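Local coordinates for protein thiamine phosphate pyrophosphorylase (Bacteroides thetaiotaomicron VPI-5482, PDB 3CEU) that probably makes thiamine phosphate, as a thiamine-phosphate diphosphorylase of the thiamine diphosphate pathway, on a TIM-barrel fold, at residues A[29-34]-A[58-63]. Numbering follows the deposited sequence.
Sequences ILHLRK and VTHEHF
With CG anti to its carbonyl carbon (chi1 -65°), His60 swings its imidazole past the Leu32 carbonyl toward His31, while Arg33, its CG anti to the backbone N (chi1 -179°), sets its CB over one face of that ring, toward the rim, in a CH-pi contact, and carries CD on to the ND1 side. These residues stand at the C-terminal ends of two neighbouring parallel strands, 29-32 and 57-59, in the closed eight-stranded barrel of a TIM-barrel protein; helix 39-48 completes the beta-alpha-beta unit. Backbone bonds zip the pair together: Val58 N to Leu30 O, Leu32 N to Val58 O and, just past the strand end, His60 N to Leu32 O. Val58 and His31 share the barrel interior. The branched CB of Val58 sits squarely over the His31 ring, 3.9 Å from its centroid, a CH-pi contact that a beta-branched residue is well shaped to make. At its rim, His31 ND1 meets His60 NE2 at 2.7 Å in a nearly straight hydrogen bond, the two ring planes turned 82° apart; either nitrogen could be the donor. Histidine suits both places because each ring offers a second nitrogen: His31 NE2 bonds Tyr110 OH, and His60 ND1 hydrogen-bonds a water, the same one that accepts from Arg33 NE. His75 stacks on the His60 ring. A leucine in place of His60 would probably leave His31 ND1 without this mate and that water without its histidine partner. Farther along, the bent chain of Glu61 brings its carboxylate back to Lys34, where a long acidic side chain can serve as acceptor for a backbone amide: Lys34 N reaches Glu61 OE2 at 2.9 Å, coming from above the carboxylate plane.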
loop_
_atom_site.group_PDB
_atom_site.type_symbol
_atom_site.label_atom_id
_atom_site.label_comp_id
_atom_site.label_asym_id
_atom_site.label_seq_id
_atom_site.Cartn_x
_atom_site.Cartn_y
_atom_site.Cartn_z
ATOM N N ILE A 29 1.549 -6.631 1.297
ATOM C CA ILE A 29 2.595 -5.628 1.091
ATOM C C ILE A 29 2.496 -4.416 2.018
ATOM O O ILE A 29 1.407 -3.996 2.414
ATOM C CB ILE A 29 2.576 -5.122 -0.382
ATOM C CG1 ILE A 29 2.781 -6.300 -1.337
ATOM C CG2 ILE A 29 3.667 -4.081 -0.602
ATOM C CD1 ILE A 29 2.655 -5.936 -2.814
ATOM N N LEU A 30 3.656 -3.861 2.353
ATOM C CA LEU A 30 3.752 -2.687 3.215
ATOM C C LEU A 30 4.474 -1.594 2.451
ATOM O O LEU A 30 5.578 -1.803 1.952
ATOM C CB LEU A 30 4.549 -3.009 4.477
ATOM C CG LEU A 30 4.784 -1.823 5.404
ATOM C CD1 LEU A 30 3.463 -1.388 6.017
ATOM C CD2 LEU A 30 5.768 -2.201 6.497
ATOM N N HIS A 31 3.837 -0.433 2.355
ATOM C CA HIS A 31 4.425 0.716 1.678
ATOM C C HIS A 31 4.938 1.690 2.730
ATOM O O HIS A 31 4.158 2.345 3.434
ATOM C CB HIS A 31 3.398 1.401 0.770
ATOM C CG HIS A 31 3.431 0.916 -0.647
ATOM N ND1 HIS A 31 3.845 1.711 -1.697
ATOM C CD2 HIS A 31 3.153 -0.295 -1.186
ATOM C CE1 HIS A 31 3.821 1.012 -2.816
ATOM N NE2 HIS A 31 3.406 -0.212 -2.534
ATOM N N LEU A 32 6.261 1.756 2.838
ATOM C CA LEU A 32 6.925 2.635 3.792
ATOM C C LEU A 32 6.975 4.039 3.217
ATOM O O LEU A 32 7.711 4.309 2.272
ATOM C CB LEU A 32 8.347 2.127 4.072
ATOM C CG LEU A 32 9.224 2.928 5.028
ATOM C CD1 LEU A 32 8.529 3.089 6.376
ATOM C CD2 LEU A 32 10.560 2.222 5.200
ATOM N N ARG A 33 6.175 4.930 3.785
ATOM C CA ARG A 33 6.137 6.312 3.328
ATOM C C ARG A 33 6.293 7.251 4.519
ATOM O O ARG A 33 5.388 7.388 5.343
ATOM C CB ARG A 33 4.823 6.573 2.581
ATOM C CG ARG A 33 4.630 7.978 2.021
ATOM C CD ARG A 33 3.399 8.016 1.118
ATOM N NE ARG A 33 2.984 9.366 0.746
ATOM C CZ ARG A 33 2.437 10.253 1.582
ATOM N NH1 ARG A 33 2.232 9.950 2.860
ATOM N NH2 ARG A 33 2.073 11.448 1.133
ATOM N N LYS A 34 7.470 7.865 4.606
ATOM C CA LYS A 34 7.809 8.805 5.672
ATOM C C LYS A 34 8.360 10.069 5.014
ATOM O O LYS A 34 9.573 10.283 4.981
ATOM C CB LYS A 34 8.887 8.219 6.584
ATOM C CG LYS A 34 8.540 6.887 7.227
ATOM C CD LYS A 34 7.302 7.005 8.095
ATOM C CE LYS A 34 7.038 5.724 8.873
ATOM N NZ LYS A 34 5.788 5.845 9.663
ATOM N N VAL A 58 7.851 -1.841 0.437
ATOM C CA VAL A 58 8.233 -0.955 -0.657
ATOM C C VAL A 58 8.432 0.397 -0.000
ATOM O O VAL A 58 7.613 0.803 0.831
ATOM C CB VAL A 58 7.117 -0.829 -1.716
ATOM C CG1 VAL A 58 7.573 0.093 -2.843
ATOM C CG2 VAL A 58 6.746 -2.200 -2.275
ATOM N N THR A 59 9.513 1.095 -0.343
ATOM C CA THR A 59 9.777 2.402 0.281
ATOM C C THR A 59 9.613 3.583 -0.666
ATOM O O THR A 59 9.980 3.506 -1.838
ATOM C CB THR A 59 11.203 2.468 0.875
ATOM O OG1 THR A 59 11.431 3.774 1.413
ATOM C CG2 THR A 59 12.255 2.167 -0.178
ATOM N N HIS A 60 9.066 4.675 -0.146
ATOM C CA HIS A 60 8.862 5.872 -0.941
ATOM C C HIS A 60 9.998 6.874 -0.754
ATOM O O HIS A 60 10.051 7.902 -1.424
ATOM C CB HIS A 60 7.533 6.552 -0.579
ATOM C CG HIS A 60 6.323 5.733 -0.902
ATOM N ND1 HIS A 60 5.131 6.296 -1.308
ATOM C CD2 HIS A 60 6.112 4.395 -0.858
ATOM C CE1 HIS A 60 4.239 5.340 -1.502
ATOM N NE2 HIS A 60 4.809 4.177 -1.234
ATOM N N GLU A 61 10.914 6.577 0.153
ATOM C CA GLU A 61 12.020 7.490 0.391
ATOM C C GLU A 61 13.328 6.736 0.504
ATOM O O GLU A 61 13.331 5.516 0.643
ATOM C CB GLU A 61 11.759 8.308 1.669
ATOM C CG GLU A 61 10.707 9.431 1.516
ATOM C CD GLU A 61 9.260 8.944 1.563
ATOM O OE1 GLU A 61 8.373 9.662 1.037
ATOM O OE2 GLU A 61 9.010 7.863 2.138
ATOM N N HIS A 62 14.439 7.457 0.425
ATOM C CA HIS A 62 15.751 6.833 0.553
ATOM C C HIS A 62 15.769 5.469 -0.110
ATOM O O HIS A 62 15.791 4.424 0.554
ATOM C CB HIS A 62 16.098 6.704 2.029
ATOM C CG HIS A 62 15.965 7.991 2.774
ATOM N ND1 HIS A 62 16.615 9.144 2.384
ATOM C CD2 HIS A 62 15.239 8.320 3.868
ATOM C CE1 HIS A 62 16.294 10.126 3.207
ATOM N NE2 HIS A 62 15.460 9.652 4.116
ATOM N N PHE A 63 15.760 5.502 -1.432
ATOM C CA PHE A 63 15.754 4.299 -2.235
ATOM C C PHE A 63 16.959 3.394 -1.983
ATOM O O PHE A 63 16.906 2.200 -2.263
ATOM C CB PHE A 63 15.653 4.690 -3.718
ATOM C CG PHE A 63 14.319 5.304 -4.105
ATOM C CD1 PHE A 63 14.213 6.107 -5.236
ATOM C CD2 PHE A 63 13.167 5.042 -3.367
ATOM C CE1 PHE A 63 12.986 6.631 -5.638
ATOM C CE2 PHE A 63 11.928 5.562 -3.761
ATOM C CZ PHE A 63 11.838 6.362 -4.900
HETATM O O HOH W 1 4.317 8.924 -1.871
#